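Local structure of inorganic pyrophosphatase (Shewanella sp. AS-11, 6LL8) at residues A137-F151 / I170-F184. The protein probably hydrolyses diphosphate to two phosphates as a family II, manganese-dependent pyrophosphatase, held here with magnesium and the substrate analogue imidodiphosphate. Numbering follows the deposited sequence. Where two conformers were deposited one is given.
Sequences AGIMMCAILSDTVIF and IAGVEDFKEVGMDMF. With MG (magnesium ion), chain D; MG (magnesium ion), chain F; 2PN (imidodiphosphoric acid), chain I.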
loop_
_atom_site.group_PDB
_atom_site.type_symbol
_atom_site.label_atom_id
_atom_site.label_comp_id
_atom_site.label_asym_id
_atom_site.label_seq_id
_atom_site.Cartn_x
_atom_site.Cartn_y
_atom_site.Cartn_z
ATOM N N ALA A 137 -4.129 -16.733 8.491
ATOM C CA ALA A 137 -3.188 -17.132 7.431
ATOM C C ALA A 137 -3.753 -16.767 6.058
ATOM O O ALA A 137 -2.991 -16.339 5.175
ATOM C CB ALA A 137 -2.881 -18.617 7.502
ATOM N N GLY A 138 -5.050 -16.948 5.882
ATOM C CA GLY A 138 -5.654 -16.658 4.586
ATOM C C GLY A 138 -5.520 -15.193 4.219
ATOM O O GLY A 138 -5.209 -14.874 3.080
ATOM N N ILE A 139 -5.838 -14.300 5.161
ATOM C CA ILE A 139 -5.787 -12.866 4.819
ATOM C C ILE A 139 -4.328 -12.447 4.650
ATOM O O ILE A 139 -4.050 -11.578 3.801
ATOM C CB ILE A 139 -6.592 -11.990 5.784
ATOM C CG1 ILE A 139 -5.995 -11.898 7.187
ATOM C CG2 ILE A 139 -8.047 -12.423 5.799
ATOM C CD1 ILE A 139 -6.686 -10.890 8.073
ATOM N N MET A 140 -3.398 -12.991 5.413
ATOM C CA MET A 140 -1.977 -12.672 5.231
ATOM C C MET A 140 -1.504 -13.117 3.846
ATOM O O MET A 140 -0.809 -12.384 3.142
ATOM C CB MET A 140 -1.144 -13.331 6.322
ATOM C CG MET A 140 -1.368 -12.779 7.730
ATOM S SD MET A 140 -0.409 -13.635 8.979
ATOM C CE MET A 140 1.238 -13.078 8.579
ATOM N N MET A 141 -1.900 -14.322 3.470
ATOM C CA MET A 141 -1.576 -14.867 2.147
ATOM C C MET A 141 -2.082 -13.925 1.057
ATOM O O MET A 141 -1.351 -13.603 0.108
ATOM C CB MET A 141 -2.216 -16.239 2.028
ATOM C CG MET A 141 -1.953 -16.939 0.698
ATOM S SD MET A 141 -3.205 -18.162 0.250
ATOM C CE MET A 141 -4.576 -17.060 -0.068
ATOM N N CYS A 142 -3.336 -13.505 1.185
ATOM C CA CYS A 142 -3.929 -12.605 0.173
ATOM C C CYS A 142 -3.146 -11.299 0.125
ATOM O O CYS A 142 -2.896 -10.762 -0.976
ATOM C CB CYS A 142 -5.390 -12.327 0.453
ATOM S SG CYS A 142 -6.475 -13.724 0.149
ATOM N N ALA A 143 -2.818 -10.729 1.274
ATOM C CA ALA A 143 -2.070 -9.466 1.267
ATOM C C ALA A 143 -0.755 -9.605 0.505
ATOM O O ALA A 143 -0.386 -8.699 -0.271
ATOM C CB ALA A 143 -1.804 -9.002 2.672
ATOM N N ILE A 144 -0.044 -10.717 0.682
ATOM C CA ILE A 144 1.265 -10.881 0.025
ATOM C C ILE A 144 1.047 -11.069 -1.475
ATOM O O ILE A 144 1.812 -10.524 -2.274
ATOM C CB ILE A 144 2.056 -12.035 0.661
ATOM C CG1 ILE A 144 2.282 -11.833 2.163
ATOM C CG2 ILE A 144 3.386 -12.202 -0.075
ATOM C CD1 ILE A 144 2.669 -13.077 2.893
ATOM N N LEU A 145 0.050 -11.848 -1.865
ATOM C CA LEU A 145 -0.277 -12.007 -3.295
ATOM C C LEU A 145 -0.615 -10.663 -3.918
ATOM O O LEU A 145 -0.288 -10.414 -5.086
ATOM C CB LEU A 145 -1.437 -12.982 -3.441
ATOM C CG LEU A 145 -1.088 -14.442 -3.207
ATOM C CD1 LEU A 145 -2.374 -15.218 -2.974
ATOM C CD2 LEU A 145 -0.294 -15.028 -4.357
ATOM N N SER A 146 -1.286 -9.779 -3.194
ATOM C CA SER A 146 -1.659 -8.448 -3.706
ATOM C C SER A 146 -0.410 -7.583 -3.846
ATOM O O SER A 146 -0.158 -7.032 -4.932
ATOM C CB SER A 146 -2.687 -7.815 -2.808
ATOM O OG SER A 146 -3.133 -6.636 -3.414
ATOM N N ASP A 147 0.337 -7.431 -2.768
ATOM C CA ASP A 147 1.513 -6.539 -2.805
ATOM C C ASP A 147 2.553 -6.998 -3.815
ATOM O O ASP A 147 3.202 -6.162 -4.432
ATOM C CB ASP A 147 2.158 -6.458 -1.433
ATOM C CG ASP A 147 1.709 -5.265 -0.627
ATOM O OD1 ASP A 147 0.564 -4.864 -0.809
ATOM O OD2 ASP A 147 2.455 -4.795 0.272
ATOM N N THR A 148 2.713 -8.300 -4.001
ATOM C CA THR A 148 3.700 -8.813 -4.942
ATOM C C THR A 148 3.127 -8.974 -6.347
ATOM O O THR A 148 3.871 -9.409 -7.232
ATOM C CB THR A 148 4.298 -10.130 -4.498
ATOM O OG1 THR A 148 3.336 -11.174 -4.545
ATOM C CG2 THR A 148 4.977 -10.049 -3.152
ATOM N N VAL A 149 1.872 -8.641 -6.551
ATOM C CA VAL A 149 1.242 -8.788 -7.886
ATOM C C VAL A 149 1.409 -10.241 -8.346
ATOM O O VAL A 149 1.904 -10.534 -9.451
ATOM C CB VAL A 149 1.701 -7.737 -8.911
ATOM C CG1 VAL A 149 0.799 -7.776 -10.144
ATOM C CG2 VAL A 149 1.715 -6.349 -8.296
ATOM N N ILE A 150 0.994 -11.168 -7.504
ATOM C CA ILE A 150 1.070 -12.609 -7.839
ATOM C C ILE A 150 2.508 -12.953 -8.216
ATOM O O ILE A 150 2.764 -13.719 -9.166
ATOM C CB ILE A 150 0.058 -13.039 -8.915
ATOM C CG1 ILE A 150 -1.237 -12.222 -8.937
ATOM C CG2 ILE A 150 -0.228 -14.525 -8.741
ATOM C CD1 ILE A 150 -2.190 -12.555 -10.092
ATOM N N PHE A 151 3.447 -12.419 -7.456
ATOM C CA PHE A 151 4.906 -12.662 -7.581
ATOM C C PHE A 151 5.511 -11.949 -8.792
ATOM O O PHE A 151 6.718 -12.119 -9.026
ATOM C CB PHE A 151 5.275 -14.144 -7.583
ATOM C CG PHE A 151 4.663 -14.988 -6.510
ATOM C CD1 PHE A 151 4.393 -14.505 -5.239
ATOM C CD2 PHE A 151 4.496 -16.336 -6.735
ATOM C CE1 PHE A 151 3.906 -15.345 -4.261
ATOM C CE2 PHE A 151 4.018 -17.173 -5.746
ATOM C CZ PHE A 151 3.715 -16.674 -4.505
ATOM N N ILE A 170 -1.562 -23.513 5.609
ATOM C CA ILE A 170 -2.280 -23.309 6.887
ATOM C C ILE A 170 -3.727 -22.931 6.622
ATOM O O ILE A 170 -4.630 -23.375 7.320
ATOM C CB ILE A 170 -1.559 -22.255 7.738
ATOM C CG1 ILE A 170 -0.175 -22.736 8.150
ATOM C CG2 ILE A 170 -2.391 -21.876 8.943
ATOM C CD1 ILE A 170 0.728 -21.638 8.640
ATOM N N ALA A 171 -3.942 -22.078 5.609
ATOM C CA ALA A 171 -5.282 -21.574 5.292
ATOM C C ALA A 171 -6.129 -22.604 4.563
ATOM O O ALA A 171 -7.317 -22.339 4.393
ATOM C CB ALA A 171 -5.196 -20.324 4.454
ATOM N N GLY A 172 -5.548 -23.674 4.066
ATOM C CA GLY A 172 -6.312 -24.655 3.282
ATOM C C GLY A 172 -6.561 -24.203 1.854
ATOM O O GLY A 172 -7.558 -24.635 1.237
ATOM N N VAL A 173 -5.673 -23.376 1.293
ATOM C CA VAL A 173 -5.797 -22.874 -0.096
ATOM C C VAL A 173 -4.805 -23.635 -0.972
ATOM O O VAL A 173 -3.596 -23.487 -0.791
ATOM C CB VAL A 173 -5.528 -21.374 -0.155
ATOM C CG1 VAL A 173 -5.517 -20.880 -1.587
ATOM C CG2 VAL A 173 -6.559 -20.626 0.677
ATOM N N GLU A 174 -5.281 -24.400 -1.943
ATOM C CA GLU A 174 -4.371 -25.137 -2.855
ATOM C C GLU A 174 -3.930 -24.219 -3.997
ATOM O O GLU A 174 -2.720 -24.145 -4.268
ATOM C CB GLU A 174 -5.039 -26.391 -3.424
ATOM C CG GLU A 174 -4.225 -27.141 -4.493
ATOM C CD GLU A 174 -4.412 -26.681 -5.944
ATOM O OE1 GLU A 174 -5.585 -26.488 -6.359
ATOM O OE2 GLU A 174 -3.390 -26.527 -6.676
ATOM N N ASP A 175 -4.856 -23.525 -4.643
ATOM C CA ASP A 175 -4.505 -22.741 -5.847
ATOM C C ASP A 175 -4.427 -21.265 -5.453
ATOM O O ASP A 175 -5.328 -20.433 -5.724
ATOM C CB ASP A 175 -5.503 -23.005 -6.964
ATOM C CG ASP A 175 -5.045 -22.492 -8.299
ATOM O OD1 ASP A 175 -4.108 -21.664 -8.358
ATOM O OD2 ASP A 175 -5.692 -22.863 -9.271
ATOM N N PHE A 176 -3.352 -20.926 -4.785
ATOM C CA PHE A 176 -3.198 -19.551 -4.283
ATOM C C PHE A 176 -2.995 -18.572 -5.432
ATOM O O PHE A 176 -3.386 -17.392 -5.287
ATOM C CB PHE A 176 -2.104 -19.475 -3.227
ATOM C CG PHE A 176 -0.771 -20.086 -3.588
ATOM C CD1 PHE A 176 0.162 -19.414 -4.365
ATOM C CD2 PHE A 176 -0.457 -21.358 -3.137
ATOM C CE1 PHE A 176 1.391 -20.009 -4.651
ATOM C CE2 PHE A 176 0.728 -21.969 -3.477
ATOM C CZ PHE A 176 1.645 -21.288 -4.216
ATOM N N LYS A 177 -2.406 -18.975 -6.544
ATOM C CA LYS A 177 -2.238 -18.004 -7.650
ATOM C C LYS A 177 -3.598 -17.604 -8.216
ATOM O O LYS A 177 -3.730 -16.466 -8.687
ATOM C CB LYS A 177 -1.315 -18.539 -8.739
ATOM C CG LYS A 177 0.137 -18.610 -8.278
ATOM C CD LYS A 177 1.077 -19.049 -9.374
ATOM C CE LYS A 177 2.455 -19.303 -8.835
ATOM N NZ LYS A 177 3.337 -19.923 -9.844
ATOM N N GLU A 178 -4.587 -18.494 -8.207
ATOM C CA GLU A 178 -5.949 -18.112 -8.655
ATOM C C GLU A 178 -6.612 -17.191 -7.654
ATOM O O GLU A 178 -7.385 -16.332 -8.094
ATOM C CB GLU A 178 -6.781 -19.336 -8.988
ATOM C CG GLU A 178 -6.530 -19.798 -10.402
ATOM C CD GLU A 178 -6.971 -18.807 -11.468
ATOM O OE1 GLU A 178 -6.103 -18.242 -12.127
ATOM O OE2 GLU A 178 -8.197 -18.568 -11.607
ATOM N N VAL A 179 -6.358 -17.327 -6.364
ATOM C CA VAL A 179 -6.838 -16.319 -5.410
ATOM C C VAL A 179 -6.201 -14.970 -5.783
ATOM O O VAL A 179 -6.896 -13.964 -5.787
ATOM C CB VAL A 179 -6.564 -16.726 -3.953
ATOM C CG1 VAL A 179 -7.004 -15.626 -3.002
ATOM C CG2 VAL A 179 -7.264 -18.037 -3.615
ATOM N N GLY A 180 -4.916 -14.967 -6.109
ATOM C CA GLY A 180 -4.215 -13.764 -6.574
ATOM C C GLY A 180 -4.948 -13.154 -7.738
ATOM O O GLY A 180 -5.228 -11.944 -7.754
ATOM N N MET A 181 -5.236 -13.952 -8.762
ATOM C CA MET A 181 -5.897 -13.422 -9.956
ATOM C C MET A 181 -7.291 -12.907 -9.596
ATOM O O MET A 181 -7.697 -11.880 -10.124
ATOM C CB MET A 181 -5.926 -14.473 -11.051
ATOM C CG MET A 181 -6.390 -13.881 -12.367
ATOM S SD MET A 181 -5.368 -12.514 -12.998
ATOM C CE MET A 181 -3.832 -13.357 -13.272
ATOM N N ASP A 182 -8.008 -13.601 -8.721
ATOM C CA ASP A 182 -9.342 -13.137 -8.288
ATOM C C ASP A 182 -9.233 -11.702 -7.776
ATOM O O ASP A 182 -10.088 -10.854 -8.058
ATOM C CB ASP A 182 -9.926 -14.011 -7.197
ATOM C CG ASP A 182 -10.447 -15.343 -7.652
ATOM O OD1 ASP A 182 -10.492 -15.555 -8.851
ATOM O OD2 ASP A 182 -10.687 -16.159 -6.761
ATOM N N MET A 183 -8.255 -11.439 -6.933
ATOM C CA MET A 183 -8.093 -10.096 -6.336
ATOM C C MET A 183 -7.897 -9.048 -7.419
ATOM O O MET A 183 -8.464 -7.935 -7.305
ATOM C CB MET A 183 -6.929 -10.089 -5.368
ATOM C CG MET A 183 -7.298 -10.810 -4.047
ATOM S SD MET A 183 -5.978 -10.696 -2.832
ATOM C CE MET A 183 -4.760 -11.748 -3.608
ATOM N N PHE A 184 -7.096 -9.355 -8.428
ATOM C CA PHE A 184 -6.884 -8.390 -9.528
ATOM C C PHE A 184 -8.095 -8.278 -10.442
ATOM O O PHE A 184 -8.314 -7.198 -10.990
ATOM C CB PHE A 184 -5.559 -8.654 -10.237
ATOM C CG PHE A 184 -4.388 -8.237 -9.381
ATOM C CD1 PHE A 184 -4.004 -6.910 -9.327
ATOM C CD2 PHE A 184 -3.745 -9.144 -8.563
ATOM C CE1 PHE A 184 -2.991 -6.511 -8.464
ATOM C CE2 PHE A 184 -2.729 -8.740 -7.724
ATOM C CZ PHE A 184 -2.364 -7.420 -7.654
HETATM MG MG MG D . 2.604 -3.094 1.567
HETATM MG MG MG F . -0.222 -2.814 -0.873
HETATM P P1 2PN I . 2.310 -0.823 -0.634
HETATM O O1 2PN I . 1.558 0.002 0.408
HETATM O O2 2PN I . 1.390 -1.416 -1.668
HETATM O O3 2PN I . 3.186 -1.868 0.031
HETATM N N1 2PN I . 3.328 0.214 -1.406
HETATM P P2 2PN I . 3.399 0.866 -2.920
HETATM O O4 2PN I . 3.537 2.366 -2.680
HETATM O O5 2PN I . 2.106 0.545 -3.638
HETATM O O6 2PN I . 4.613 0.290 -3.610
HETATM O O HOH W 1 -0.823 -2.429 -3.143
HETATM O O HOH W 2 -2.023 -4.330 -0.363
#
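Leu145 faces Gly180 where helices 137-147 and 176-184 cross at -66°, their axes 9.3 Å apart and no hydrogen bond between them; with no side chain on Gly180 the CA atoms of this pair come within 5.4 Å, and a CB there would crowd Ile150 CG1. A methionine from each helix packs beside that point. Met141, its CG anti to the backbone N (chi1 -180°), carries SD to 3.9 Å from Phe176 CB and also against Val173, while Met183, in one of its two conformers, lays its CE methyl against Leu145 CB. At the Schellman turn that ends helix 137-147, the Phe184 ring points its edge, in plane, at two carbonyls, with CZ 3.5 Å from Ser146 O. Ile150 runs past this ring in the opposite direction, and its CD1 lies 3.7 Å from Met181 CE. Trimming Ile150 to an alanine would probably open a gap between the Phe184 ring and Met181 and let both shift. Asp147, whose CB points away from 170-184, bridges two magnesium ions beside imidodiphosphate. In this DHH-family domain, helix 44-53 flanks Cys142 and Met183, helix 117-128 packs on Met140 and Ala143, and helix 158-171, whose Ala171 sets CB against Gly138, backs Ile144 and Phe176.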